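Local structure of 2-C-methyl-D-erythritol 2,4-cyclodiphosphate synthase (1IV1) at residues A40-T45 with E74-E79; A47-Y52 with R78-L83; L92-V97 with L120-D125. The protein catalyses the conversion of 4-diphosphocytidyl-2-C-methyl-D-erythritol 2-phosphate to 2-C-methyl-D-erythritol 2,4-cyclodiphosphate, releasing CMP, in the non-mevalonate pathway of isoprenoid biosynthesis. All coordinates share one frame; numbering follows the deposited sequence.

In the fold
Following the chain from the N terminus, past the first strands, helix 39-50 is the first element to take part, supplying one side of two contacts. Interaction 1 closes the loop from 40-45 to 74-79; interaction 2 opens at 47-52 and closes at 78-83, so the two loops overlap and cross rather than nest, as expected where two helices run side by side in the same direction. Their segments share R78 and E79 on helix 73-86. Interaction 3 follows in series: it joins strand 91-99 to the loop after helix 109-120, within a beta-alpha-beta crossover. L77 of interaction 1 touches L120 of interaction 3, while L44 meets A94 and L96, tying the helix pair to the sheet.

Interaction 1. Residues A40-T45 with E74-E79; sequences ALHALT and EVFLRE
L41 and T45 on helix 39-50 meet E74, F76 and L77 on helix 73-86 in a nearly parallel helix pair, the axes of the two segments passing 9.1 Å apart at 18°. One branch of L41 reaches backbone: CD1 lies 3.6 Å from E74 N. The other, CD2, packs against L77 CD2 at 4.0 Å, the two leucine side chains crossing at about a right angle. A turn further on, T45 comes up to the backbone of the partner helix, with OG1 3.5 Å from L77 CA. Its methyl goes to the preceding residue instead: with CG2 anti to the backbone N and OG1 beside it (chi1 -56°), CG2 approaches F76 O at 3.9 Å. With an alanine in place of T45, this methyl contact and the hydroxyl bond back to its own helix would be lost, which would probably open a gap beside F76 and L77.

Next to L41, the helix also carries H42, a predicted ligand of the divalent cation. H42 brings NE2 near the edge of the F76 ring, and the same atom is hydrogen-bonded to S73 OG just before the second segment; the F76 ring also meets F61. On the sheet side of helix 39-50, A43 and L44 pack on strand 141-150, and L44 touches L116 of helix 109-120 as well. What fixes the T45 hydroxyl is its bond to L41 O, which also accepts from T45 N: OG1 donates over 2.7 Å from above the carbonyl plane, 42° out of it.

Interaction 2. Residues A47-Y52 with R78-L83; sequences ALLSAY and REALRL
L48 meets A80 and L81 across the continuation of the same helix pair, and its side chain can be followed outward step by step. CB faces the partner helix and rests against A80 CB at 4.1 Å, where an alanine brings only its CB. From there CG turns beside the backbone N, anti to the carbonyl carbon (chi1 -71°), which carries the fork past A80 to the next residue. At the tip, CD1 presses on L81 CD2 at 3.5 Å and also meets L81 CG, while CD2 touches the same L81 methyl more loosely, at 4.1 Å. The CB of L81 points away from helix 39-50, so it is the end of the side chain that swings back to receive L48.

L49 reaches A80 from a second direction, roughly at right angles to L48. Its CD2 methyl sits 3.8 Å from A80 CB and 4.2 Å from L83 CD1, so that the alanine methyl is met by two successive leucines and each of the closest contacts between the segments is between apolar side chains. Charge is kept to the outer side of helix 73-86. There E79 leads away from the interface and pairs with R82 one turn on, R82 NH2 donating to E79 OE2 over 3.1 Å on the syn side of the carboxylate, tilted 27° out of its plane; two further bonds from R82 NE are weak.

Around this hydrophobic seam, L48 also packs on L77, and both L49 and L83 reach L60 of helix 57-60. On the sheet side, A47 and A51 lie against V148 and L150 of strand 141-150, while S50 OG is hydrogen-bonded to S95 OG of a neighbouring subunit.

Interaction 3. Residues L92-V97 with L120-D125; sequences LQASLV and LRLPQD
L122 presses its methyls against the main chain of strand 91-99 where the strand bulges: CD2 lies 3.4 Å from L92 O, and CD1 is 3.9 Å from both Q93 CA and A94 N. The strand is irregular just here. L92 and Q93 both face L149 on strand 141-150, a classic beta bulge, and the CB of each points away from the 120-125 loop, leaving backbone for the leucine to touch. With its CG beside the backbone N and anti to the carbonyl carbon (chi1 -67°), L122 sends its two branches to successive residues of the strand.

Side-chain packing resumes at A94, whose CB points toward the loop. It meets L120 CD2 at 3.8 Å and, less closely, L122 CD1 at 4.4 Å. Between these two leucines R121, the first residue past the helix to leave helical backbone angles, has positive phi (52°); its guanidinium is engaged in a salt bridge with E85. The backbone of L122 has a partner too: L122 O is hydrogen-bonded to S117 OG of helix 109-120.

The contact belongs to a beta-alpha-beta crossover, in which helix 109-120 links the neighbouring parallel strands 91-99 and 127-132. A94 is joined to R126 and G128 by backbone hydrogen bonds, while D125 OD1 forms a salt bridge to R2 of a neighbouring subunit, placing the loop at a trimer interface. Chemically, the two segments are held to each other by methyl packing, which depends on shape more than direction; the directional bonds that set their positions come from the adjoining strands, the preceding helix and the next subunit.

Interaction 1. Residues A40-T45 with E74-E79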
ATOM      1  N   ALA A  40      -5.681 -10.300   7.168  1.00 10.07           N
ATOM      2  CA  ALA A  40      -5.103  -9.374   8.127  1.00  7.01           C
ATOM      3  C   ALA A  40      -3.792  -9.921   8.672  1.00  9.00           C
ATOM      4  O   ALA A  40      -2.718  -9.318   8.569  1.00 12.84           O
ATOM      5  CB  ALA A  40      -6.132  -9.124   9.213  1.00 14.97           C
ATOM      6  N   LEU A  41      -3.852 -11.125   9.260  1.00 13.65           N
ATOM      7  CA  LEU A  41      -2.645 -11.720   9.820  1.00  9.81           C
ATOM      8  C   LEU A  41      -1.649 -12.050   8.728  1.00 13.10           C
ATOM      9  O   LEU A  41      -0.444 -11.925   8.892  1.00  9.73           O
ATOM     10  CB  LEU A  41      -2.997 -12.980  10.624  1.00 14.61           C
ATOM     11  CG  LEU A  41      -3.905 -12.774  11.837  1.00 20.80           C
ATOM     12  CD1 LEU A  41      -4.102 -14.084  12.598  1.00 18.62           C
ATOM     13  CD2 LEU A  41      -3.330 -11.705  12.761  1.00 20.73           C
ATOM     14  N   HIS A  42      -2.134 -12.481   7.552  1.00 13.06           N
ATOM     15  CA  HIS A  42      -1.144 -12.812   6.532  1.00 13.57           C
ATOM     16  C   HIS A  42      -0.317 -11.598   6.116  1.00 21.66           C
ATOM     17  O   HIS A  42       0.914 -11.722   6.066  1.00 14.48           O
ATOM     18  CB  HIS A  42      -1.847 -13.433   5.334  1.00 10.35           C
ATOM     19  CG  HIS A  42      -2.351 -14.815   5.602  1.00 16.31           C
ATOM     20  ND1 HIS A  42      -2.825 -15.648   4.623  1.00 24.82           N
ATOM     21  CD2 HIS A  42      -2.461 -15.503   6.765  1.00 13.78           C
ATOM     22  CE1 HIS A  42      -3.205 -16.794   5.157  1.00 27.76           C
ATOM     23  NE2 HIS A  42      -2.993 -16.729   6.464  1.00 21.54           N
ATOM     24  N   ALA A  43      -0.950 -10.470   5.813  1.00 15.52           N
ATOM     25  CA  ALA A  43      -0.250  -9.230   5.493  1.00 11.22           C
ATOM     26  C   ALA A  43       0.706  -8.814   6.615  1.00  8.78           C
ATOM     27  O   ALA A  43       1.844  -8.401   6.354  1.00 11.46           O
ATOM     28  CB  ALA A  43      -1.266  -8.113   5.233  1.00  9.43           C
ATOM     29  N   LEU A  44       0.242  -8.921   7.852  1.00 11.41           N
ATOM     30  CA  LEU A  44       1.057  -8.588   9.031  1.00 14.23           C
ATOM     31  C   LEU A  44       2.298  -9.466   9.112  1.00  8.44           C
ATOM     32  O   LEU A  44       3.399  -8.944   9.326  1.00 11.06           O
ATOM     33  CB  LEU A  44       0.210  -8.683  10.310  1.00 12.92           C
ATOM     34  CG  LEU A  44      -0.735  -7.491  10.526  1.00  8.03           C
ATOM     35  CD1 LEU A  44      -1.707  -7.730  11.670  1.00 13.61           C
ATOM     36  CD2 LEU A  44       0.091  -6.230  10.749  1.00 10.84           C
ATOM     37  N   THR A  45       2.139 -10.768   8.915  1.00 10.13           N
ATOM     38  CA  THR A  45       3.214 -11.752   8.918  1.00 11.97           C
ATOM     39  C   THR A  45       4.228 -11.447   7.833  1.00 15.52           C
ATOM     40  O   THR A  45       5.435 -11.365   8.054  1.00  9.71           O
ATOM     41  CB  THR A  45       2.651 -13.179   8.711  1.00 10.86           C
ATOM     42  OG1 THR A  45       1.664 -13.452   9.714  1.00 12.57           O
ATOM     43  CG2 THR A  45       3.751 -14.215   8.826  1.00 10.66           C
ATOM     44  N   GLU A  74      -2.496 -17.263  13.093  1.00 14.88           N
ATOM     45  CA  GLU A  74      -1.816 -16.695  14.253  1.00 23.11           C
ATOM     46  C   GLU A  74      -0.523 -17.453  14.525  1.00 21.71           C
ATOM     47  O   GLU A  74       0.401 -16.857  15.070  1.00 18.18           O
ATOM     48  CB  GLU A  74      -2.723 -16.731  15.490  1.00 19.57           C
ATOM     49  CG  GLU A  74      -2.024 -16.596  16.821  1.00 32.92           C
ATOM     50  CD  GLU A  74      -2.912 -16.285  18.009  1.00 30.13           C
ATOM     51  OE1 GLU A  74      -4.126 -16.572  18.062  1.00 27.36           O
ATOM     52  OE2 GLU A  74      -2.369 -15.702  18.967  1.00 40.55           O
ATOM     53  N   VAL A  75      -0.490 -18.732  14.142  1.00 17.87           N
ATOM     54  CA  VAL A  75       0.683 -19.576  14.385  1.00 12.89           C
ATOM     55  C   VAL A  75       1.841 -19.051  13.560  1.00 17.30           C
ATOM     56  O   VAL A  75       2.967 -18.939  14.025  1.00 14.16           O
ATOM     57  CB  VAL A  75       0.386 -21.049  14.060  1.00 18.72           C
ATOM     58  CG1 VAL A  75       1.662 -21.876  13.996  1.00 16.26           C
ATOM     59  CG2 VAL A  75      -0.590 -21.601  15.097  1.00 15.70           C
ATOM     60  N   PHE A  76       1.522 -18.684  12.314  1.00 19.20           N
ATOM     61  CA  PHE A  76       2.528 -18.103  11.429  1.00 21.40           C
ATOM     62  C   PHE A  76       3.049 -16.767  11.946  1.00 12.72           C
ATOM     63  O   PHE A  76       4.231 -16.453  11.949  1.00 14.34           O
ATOM     64  CB  PHE A  76       1.926 -17.891  10.033  1.00 14.60           C
ATOM     65  CG  PHE A  76       1.246 -19.138   9.495  1.00 16.80           C
ATOM     66  CD1 PHE A  76       1.683 -20.403   9.868  1.00 18.13           C
ATOM     67  CD2 PHE A  76       0.178 -19.017   8.615  1.00 19.86           C
ATOM     68  CE1 PHE A  76       1.052 -21.527   9.366  1.00 18.25           C
ATOM     69  CE2 PHE A  76      -0.452 -20.141   8.105  1.00 15.62           C
ATOM     70  CZ  PHE A  76      -0.001 -21.397   8.484  1.00 21.25           C
ATOM     71  N   LEU A  77       2.105 -15.943  12.382  1.00 16.69           N
ATOM     72  CA  LEU A  77       2.450 -14.632  12.919  1.00 15.92           C
ATOM     73  C   LEU A  77       3.413 -14.706  14.102  1.00 16.82           C
ATOM     74  O   LEU A  77       4.399 -13.988  14.243  1.00 15.29           O
ATOM     75  CB  LEU A  77       1.151 -13.947  13.360  1.00 13.85           C
ATOM     76  CG  LEU A  77       1.438 -12.632  14.112  1.00 22.63           C
ATOM     77  CD1 LEU A  77       2.117 -11.658  13.154  1.00 17.65           C
ATOM     78  CD2 LEU A  77       0.173 -12.088  14.739  1.00 16.53           C
ATOM     79  N   ARG A  78       3.108 -15.634  15.006  1.00 19.56           N
ATOM     80  CA  ARG A  78       3.933 -15.766  16.220  1.00 17.59           C
ATOM     81  C   ARG A  78       5.324 -16.230  15.814  1.00 19.92           C
ATOM     82  O   ARG A  78       6.350 -15.792  16.338  1.00 26.58           O
ATOM     83  CB  ARG A  78       3.272 -16.702  17.226  1.00 20.92           C
ATOM     84  CG  ARG A  78       1.811 -16.487  17.553  1.00 37.71           C
ATOM     85  CD  ARG A  78       1.516 -15.588  18.737  1.00 47.51           C
ATOM     86  NE  ARG A  78       0.319 -15.955  19.493  1.00 44.62           N
ATOM     87  CZ  ARG A  78      -0.128 -15.362  20.593  1.00 45.91           C
ATOM     88  NH1 ARG A  78       0.486 -14.322  21.143  1.00 42.76           N
ATOM     89  NH2 ARG A  78      -1.240 -15.808  21.183  1.00 37.01           N
ATOM     90  N   GLU A  79       5.359 -17.130  14.833  1.00 18.88           N
ATOM     91  CA  GLU A  79       6.610 -17.600  14.269  1.00 16.19           C
ATOM     92  C   GLU A  79       7.398 -16.460  13.652  1.00 22.43           C
ATOM     93  O   GLU A  79       8.612 -16.307  13.873  1.00 23.73           O
ATOM     94  CB  GLU A  79       6.318 -18.705  13.256  1.00 16.14           C
ATOM     95  CG  GLU A  79       7.470 -19.634  12.977  1.00 16.49           C
ATOM     96  CD  GLU A  79       8.306 -20.019  14.182  1.00 26.08           C
ATOM     97  OE1 GLU A  79       7.850 -19.871  15.335  1.00 46.95           O
ATOM     98  OE2 GLU A  79       9.449 -20.469  13.950  1.00 23.38           O
TER

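Interaction 2. Residues A47-Y52 with R78-L83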
ATOM      1  N   ALA A  47       4.676  -8.593   6.428  1.00  9.48           N
ATOM      2  CA  ALA A  47       5.288  -7.311   6.755  1.00 10.15           C
ATOM      3  C   ALA A  47       6.464  -7.506   7.720  1.00  9.80           C
ATOM      4  O   ALA A  47       7.519  -6.901   7.515  1.00  9.90           O
ATOM      5  CB  ALA A  47       4.275  -6.353   7.351  1.00  9.08           C
ATOM      6  N   LEU A  48       6.256  -8.362   8.718  1.00 11.89           N
ATOM      7  CA  LEU A  48       7.318  -8.695   9.686  1.00 16.17           C
ATOM      8  C   LEU A  48       8.515  -9.361   9.017  1.00  6.35           C
ATOM      9  O   LEU A  48       9.656  -8.948   9.205  1.00 13.47           O
ATOM     10  CB  LEU A  48       6.732  -9.575  10.796  1.00 14.80           C
ATOM     11  CG  LEU A  48       5.784  -8.870  11.777  1.00 12.36           C
ATOM     12  CD1 LEU A  48       5.074  -9.849  12.693  1.00 14.25           C
ATOM     13  CD2 LEU A  48       6.568  -7.844  12.577  1.00 18.79           C
ATOM     14  N   LEU A  49       8.313 -10.402   8.213  1.00  7.03           N
ATOM     15  CA  LEU A  49       9.365 -11.097   7.498  1.00 11.94           C
ATOM     16  C   LEU A  49      10.137 -10.173   6.567  1.00 17.83           C
ATOM     17  O   LEU A  49      11.361 -10.202   6.537  1.00 13.09           O
ATOM     18  CB  LEU A  49       8.802 -12.271   6.677  1.00  9.00           C
ATOM     19  CG  LEU A  49       8.112 -13.353   7.515  1.00 12.62           C
ATOM     20  CD1 LEU A  49       7.389 -14.333   6.602  1.00 12.08           C
ATOM     21  CD2 LEU A  49       9.122 -14.069   8.411  1.00 12.29           C
ATOM     22  N   SER A  50       9.371  -9.388   5.807  1.00 14.86           N
ATOM     23  CA  SER A  50       9.949  -8.416   4.896  1.00 10.27           C
ATOM     24  C   SER A  50      10.870  -7.444   5.619  1.00  6.79           C
ATOM     25  O   SER A  50      11.877  -7.048   5.045  1.00 12.53           O
ATOM     26  CB  SER A  50       8.810  -7.672   4.173  1.00 12.26           C
ATOM     27  OG  SER A  50       9.359  -6.897   3.118  1.00 17.47           O
ATOM     28  N   ALA A  51      10.583  -7.074   6.862  1.00 11.34           N
ATOM     29  CA  ALA A  51      11.401  -6.109   7.590  1.00  9.12           C
ATOM     30  C   ALA A  51      12.816  -6.624   7.853  1.00 15.09           C
ATOM     31  O   ALA A  51      13.700  -5.801   8.136  1.00 13.76           O
ATOM     32  CB  ALA A  51      10.725  -5.738   8.900  1.00 11.19           C
ATOM     33  N   TYR A  52      13.005  -7.937   7.760  1.00 17.84           N
ATOM     34  CA  TYR A  52      14.306  -8.578   7.887  1.00 14.65           C
ATOM     35  C   TYR A  52      14.732  -9.366   6.663  1.00 25.24           C
ATOM     36  O   TYR A  52      15.714 -10.106   6.777  1.00 19.42           O
ATOM     37  CB  TYR A  52      14.322  -9.538   9.095  1.00 19.98           C
ATOM     38  CG  TYR A  52      14.543  -8.713  10.351  1.00 25.37           C
ATOM     39  CD1 TYR A  52      13.498  -7.996  10.919  1.00 30.73           C
ATOM     40  CD2 TYR A  52      15.799  -8.653  10.935  1.00 24.95           C
ATOM     41  CE1 TYR A  52      13.707  -7.242  12.060  1.00 24.60           C
ATOM     42  CE2 TYR A  52      16.013  -7.902  12.073  1.00 23.48           C
ATOM     43  CZ  TYR A  52      14.967  -7.205  12.625  1.00 22.35           C
ATOM     44  OH  TYR A  52      15.188  -6.455  13.761  1.00 30.98           O
ATOM     45  N   ARG A  78       3.108 -15.634  15.006  1.00 19.56           N
ATOM     46  CA  ARG A  78       3.933 -15.766  16.220  1.00 17.59           C
ATOM     47  C   ARG A  78       5.324 -16.230  15.814  1.00 19.92           C
ATOM     48  O   ARG A  78       6.350 -15.792  16.338  1.00 26.58           O
ATOM     49  CB  ARG A  78       3.272 -16.702  17.226  1.00 20.92           C
ATOM     50  CG  ARG A  78       1.811 -16.487  17.553  1.00 37.71           C
ATOM     51  CD  ARG A  78       1.516 -15.588  18.737  1.00 47.51           C
ATOM     52  NE  ARG A  78       0.319 -15.955  19.493  1.00 44.62           N
ATOM     53  CZ  ARG A  78      -0.128 -15.362  20.593  1.00 45.91           C
ATOM     54  NH1 ARG A  78       0.486 -14.322  21.143  1.00 42.76           N
ATOM     55  NH2 ARG A  78      -1.240 -15.808  21.183  1.00 37.01           N
ATOM     56  N   GLU A  79       5.359 -17.130  14.833  1.00 18.88           N
ATOM     57  CA  GLU A  79       6.610 -17.600  14.269  1.00 16.19           C
ATOM     58  C   GLU A  79       7.398 -16.460  13.652  1.00 22.43           C
ATOM     59  O   GLU A  79       8.612 -16.307  13.873  1.00 23.73           O
ATOM     60  CB  GLU A  79       6.318 -18.705  13.256  1.00 16.14           C
ATOM     61  CG  GLU A  79       7.470 -19.634  12.977  1.00 16.49           C
ATOM     62  CD  GLU A  79       8.306 -20.019  14.182  1.00 26.08           C
ATOM     63  OE1 GLU A  79       7.850 -19.871  15.335  1.00 46.95           O
ATOM     64  OE2 GLU A  79       9.449 -20.469  13.950  1.00 23.38           O
ATOM     65  N   ALA A  80       6.723 -15.615  12.858  1.00 18.71           N
ATOM     66  CA  ALA A  80       7.496 -14.501  12.309  1.00 14.14           C
ATOM     67  C   ALA A  80       7.983 -13.577  13.411  1.00 13.71           C
ATOM     68  O   ALA A  80       9.036 -12.953  13.296  1.00 19.86           O
ATOM     69  CB  ALA A  80       6.686 -13.682  11.308  1.00  8.67           C
ATOM     70  N   LEU A  81       7.194 -13.457  14.470  1.00 23.45           N
ATOM     71  CA  LEU A  81       7.546 -12.532  15.544  1.00 19.82           C
ATOM     72  C   LEU A  81       8.833 -13.004  16.210  1.00 27.43           C
ATOM     73  O   LEU A  81       9.714 -12.196  16.495  1.00 23.41           O
ATOM     74  CB  LEU A  81       6.402 -12.415  16.550  1.00 19.31           C
ATOM     75  CG  LEU A  81       5.355 -11.362  16.175  1.00 26.89           C
ATOM     76  CD1 LEU A  81       4.197 -11.345  17.158  1.00 27.20           C
ATOM     77  CD2 LEU A  81       6.027  -9.995  16.080  1.00 30.40           C
ATOM     78  N   ARG A  82       8.848 -14.319  16.392  1.00 27.66           N
ATOM     79  CA  ARG A  82       9.921 -15.060  17.012  1.00 15.86           C
ATOM     80  C   ARG A  82      11.205 -14.892  16.212  1.00 24.93           C
ATOM     81  O   ARG A  82      12.264 -14.671  16.800  1.00 22.81           O
ATOM     82  CB  ARG A  82       9.581 -16.553  17.111  1.00 23.78           C
ATOM     83  CG  ARG A  82      10.432 -17.306  18.122  1.00 33.66           C
ATOM     84  CD  ARG A  82      10.253 -18.810  17.984  1.00 31.11           C
ATOM     85  NE  ARG A  82      10.662 -19.288  16.659  1.00 26.82           N
ATOM     86  CZ  ARG A  82      11.905 -19.691  16.418  1.00 30.85           C
ATOM     87  NH1 ARG A  82      12.775 -19.656  17.421  1.00 41.72           N
ATOM     88  NH2 ARG A  82      12.277 -20.124  15.223  1.00 28.37           N
ATOM     89  N   LEU A  83      11.060 -15.009  14.889  1.00 17.66           N
ATOM     90  CA  LEU A  83      12.225 -14.897  14.012  1.00 22.79           C
ATOM     91  C   LEU A  83      12.876 -13.525  14.042  1.00 18.25           C
ATOM     92  O   LEU A  83      14.092 -13.331  14.097  1.00 22.25           O
ATOM     93  CB  LEU A  83      11.801 -15.235  12.570  1.00 26.52           C
ATOM     94  CG  LEU A  83      11.573 -16.723  12.297  1.00 24.69           C
ATOM     95  CD1 LEU A  83      10.965 -16.920  10.915  1.00 21.88           C
ATOM     96  CD2 LEU A  83      12.880 -17.494  12.427  1.00 15.88           C
TER

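Interaction 3. Residues L92-V97 with L120-D125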
ATOM      1  N   LEU A  92       7.194  -2.112  17.224  1.00 15.40           N
ATOM      2  CA  LEU A  92       6.737  -0.868  17.845  1.00 13.23           C
ATOM      3  C   LEU A  92       5.346  -0.476  17.371  1.00 11.83           C
ATOM      4  O   LEU A  92       4.544   0.064  18.126  1.00  8.88           O
ATOM      5  CB  LEU A  92       7.802   0.162  17.523  1.00 19.28           C
ATOM      6  CG  LEU A  92       7.548   1.651  17.603  1.00 28.17           C
ATOM      7  CD1 LEU A  92       6.951   2.064  18.931  1.00 23.11           C
ATOM      8  CD2 LEU A  92       8.880   2.372  17.365  1.00 39.33           C
ATOM      9  N   GLN A  93       5.012  -0.739  16.103  1.00 11.11           N
ATOM     10  CA  GLN A  93       3.716  -0.294  15.611  1.00  8.86           C
ATOM     11  C   GLN A  93       3.300  -1.138  14.416  1.00  9.38           C
ATOM     12  O   GLN A  93       4.111  -1.664  13.652  1.00 11.68           O
ATOM     13  CB  GLN A  93       3.764   1.191  15.231  1.00  8.66           C
ATOM     14  CG  GLN A  93       2.420   1.776  14.822  1.00 13.24           C
ATOM     15  CD  GLN A  93       2.357   3.290  14.928  1.00 11.42           C
ATOM     16  OE1 GLN A  93       1.322   3.895  15.229  1.00 17.47           O
ATOM     17  NE2 GLN A  93       3.478   3.946  14.680  1.00 10.15           N
ATOM     18  N   ALA A  94       1.984  -1.271  14.272  1.00 10.84           N
ATOM     19  CA  ALA A  94       1.434  -1.934  13.098  1.00 13.44           C
ATOM     20  C   ALA A  94       0.230  -1.125  12.603  1.00 10.73           C
ATOM     21  O   ALA A  94      -0.696  -0.824  13.353  1.00  8.82           O
ATOM     22  CB  ALA A  94       1.053  -3.375  13.382  1.00 11.27           C
ATOM     23  N   SER A  95       0.275  -0.789  11.301  1.00 13.15           N
ATOM     24  CA  SER A  95      -0.878  -0.055  10.745  1.00  7.69           C
ATOM     25  C   SER A  95      -1.401  -0.793   9.526  1.00  8.24           C
ATOM     26  O   SER A  95      -0.649  -1.048   8.583  1.00 16.04           O
ATOM     27  CB  SER A  95      -0.411   1.361  10.443  1.00  9.53           C
ATOM     28  OG  SER A  95      -1.474   2.181   9.971  1.00 17.15           O
ATOM     29  N   LEU A  96      -2.683  -1.163   9.495  1.00 10.23           N
ATOM     30  CA  LEU A  96      -3.178  -1.908   8.343  1.00 15.02           C
ATOM     31  C   LEU A  96      -4.612  -1.535   7.965  1.00 10.49           C
ATOM     32  O   LEU A  96      -5.404  -1.067   8.764  1.00 11.44           O
ATOM     33  CB  LEU A  96      -3.118  -3.414   8.587  1.00 14.11           C
ATOM     34  CG  LEU A  96      -3.971  -3.976   9.727  1.00 22.67           C
ATOM     35  CD1 LEU A  96      -4.193  -5.472   9.537  1.00 28.07           C
ATOM     36  CD2 LEU A  96      -3.342  -3.699  11.084  1.00 14.93           C
ATOM     37  N   VAL A  97      -4.906  -1.817   6.694  1.00 10.82           N
ATOM     38  CA  VAL A  97      -6.212  -1.526   6.137  1.00  9.72           C
ATOM     39  C   VAL A  97      -6.854  -2.782   5.575  1.00  9.76           C
ATOM     40  O   VAL A  97      -6.204  -3.492   4.807  1.00 14.32           O
ATOM     41  CB  VAL A  97      -6.122  -0.476   5.000  1.00  9.71           C
ATOM     42  CG1 VAL A  97      -7.520  -0.141   4.498  1.00  7.09           C
ATOM     43  CG2 VAL A  97      -5.393   0.763   5.481  1.00  5.26           C
ATOM     44  N   LEU A 120       0.074  -9.112  18.845  1.00 13.03           N
ATOM     45  CA  LEU A 120       1.322  -8.435  18.507  1.00 17.19           C
ATOM     46  C   LEU A 120       2.086  -7.902  19.725  1.00 13.50           C
ATOM     47  O   LEU A 120       3.202  -7.406  19.556  1.00 12.95           O
ATOM     48  CB  LEU A 120       1.032  -7.257  17.569  1.00 19.02           C
ATOM     49  CG  LEU A 120       1.093  -7.511  16.067  1.00 25.38           C
ATOM     50  CD1 LEU A 120       0.767  -8.938  15.696  1.00 26.47           C
ATOM     51  CD2 LEU A 120       0.157  -6.530  15.342  1.00 12.69           C
ATOM     52  N   ARG A 121       1.491  -7.989  20.899  1.00 18.07           N
ATOM     53  CA  ARG A 121       1.968  -7.435  22.157  1.00 19.69           C
ATOM     54  C   ARG A 121       2.301  -5.951  22.012  1.00 21.67           C
ATOM     55  O   ARG A 121       3.411  -5.511  22.313  1.00 18.06           O
ATOM     56  CB  ARG A 121       3.185  -8.210  22.679  1.00 20.43           C
ATOM     57  CG  ARG A 121       2.787  -9.633  23.077  1.00 24.50           C
ATOM     58  CD  ARG A 121       4.043 -10.493  23.232  1.00 34.50           C
ATOM     59  NE  ARG A 121       4.758 -10.539  21.968  1.00 41.09           N
ATOM     60  CZ  ARG A 121       5.919  -9.993  21.665  1.00 44.39           C
ATOM     61  NH1 ARG A 121       6.616  -9.300  22.553  1.00 42.89           N
ATOM     62  NH2 ARG A 121       6.391 -10.162  20.433  1.00 32.74           N
ATOM     63  N   LEU A 122       1.315  -5.210  21.523  1.00 17.23           N
ATOM     64  CA  LEU A 122       1.380  -3.771  21.387  1.00 17.14           C
ATOM     65  C   LEU A 122       0.193  -3.130  22.111  1.00 11.79           C
ATOM     66  O   LEU A 122      -0.903  -3.692  22.146  1.00 17.93           O
ATOM     67  CB  LEU A 122       1.377  -3.321  19.915  1.00 15.65           C
ATOM     68  CG  LEU A 122       2.590  -3.676  19.046  1.00 15.65           C
ATOM     69  CD1 LEU A 122       2.307  -3.377  17.572  1.00 13.64           C
ATOM     70  CD2 LEU A 122       3.852  -2.938  19.459  1.00 10.91           C
ATOM     71  N   PRO A 123       0.424  -1.947  22.663  1.00 12.96           N
ATOM     72  CA  PRO A 123      -0.654  -1.135  23.244  1.00 16.04           C
ATOM     73  C   PRO A 123      -1.640  -0.733  22.148  1.00 21.51           C
ATOM     74  O   PRO A 123      -1.253  -0.738  20.979  1.00 17.55           O
ATOM     75  CB  PRO A 123       0.076   0.082  23.798  1.00 12.31           C
ATOM     76  CG  PRO A 123       1.393   0.125  23.118  1.00 15.69           C
ATOM     77  CD  PRO A 123       1.740  -1.288  22.756  1.00 13.42           C
ATOM     78  N   GLN A 124      -2.876  -0.407  22.464  1.00 15.55           N
ATOM     79  CA  GLN A 124      -3.938  -0.185  21.506  1.00 16.96           C
ATOM     80  C   GLN A 124      -3.689   1.001  20.579  1.00 25.20           C
ATOM     81  O   GLN A 124      -4.164   1.020  19.437  1.00 15.95           O
ATOM     82  CB  GLN A 124      -5.264   0.085  22.236  1.00 23.27           C
ATOM     83  CG  GLN A 124      -5.704  -1.043  23.148  1.00 33.17           C
ATOM     84  CD  GLN A 124      -6.685  -1.970  22.460  1.00 32.04           C
ATOM     85  OE1 GLN A 124      -7.846  -1.615  22.263  1.00 39.14           O
ATOM     86  NE2 GLN A 124      -6.209  -3.154  22.092  1.00 61.39           N
ATOM     87  N   ASP A 125      -2.972   1.991  21.102  1.00 19.37           N
ATOM     88  CA  ASP A 125      -2.697   3.195  20.324  1.00 14.27           C
ATOM     89  C   ASP A 125      -1.569   2.971  19.333  1.00 11.28           C
ATOM     90  O   ASP A 125      -1.246   3.865  18.547  1.00 18.90           O
ATOM     91  CB  ASP A 125      -2.313   4.346  21.250  1.00 16.68           C
ATOM     92  CG  ASP A 125      -1.025   4.077  22.004  1.00 23.43           C
ATOM     93  OD1 ASP A 125       0.067   4.234  21.432  1.00 22.21           O
ATOM     94  OD2 ASP A 125      -1.110   3.695  23.193  1.00 50.45           O
TER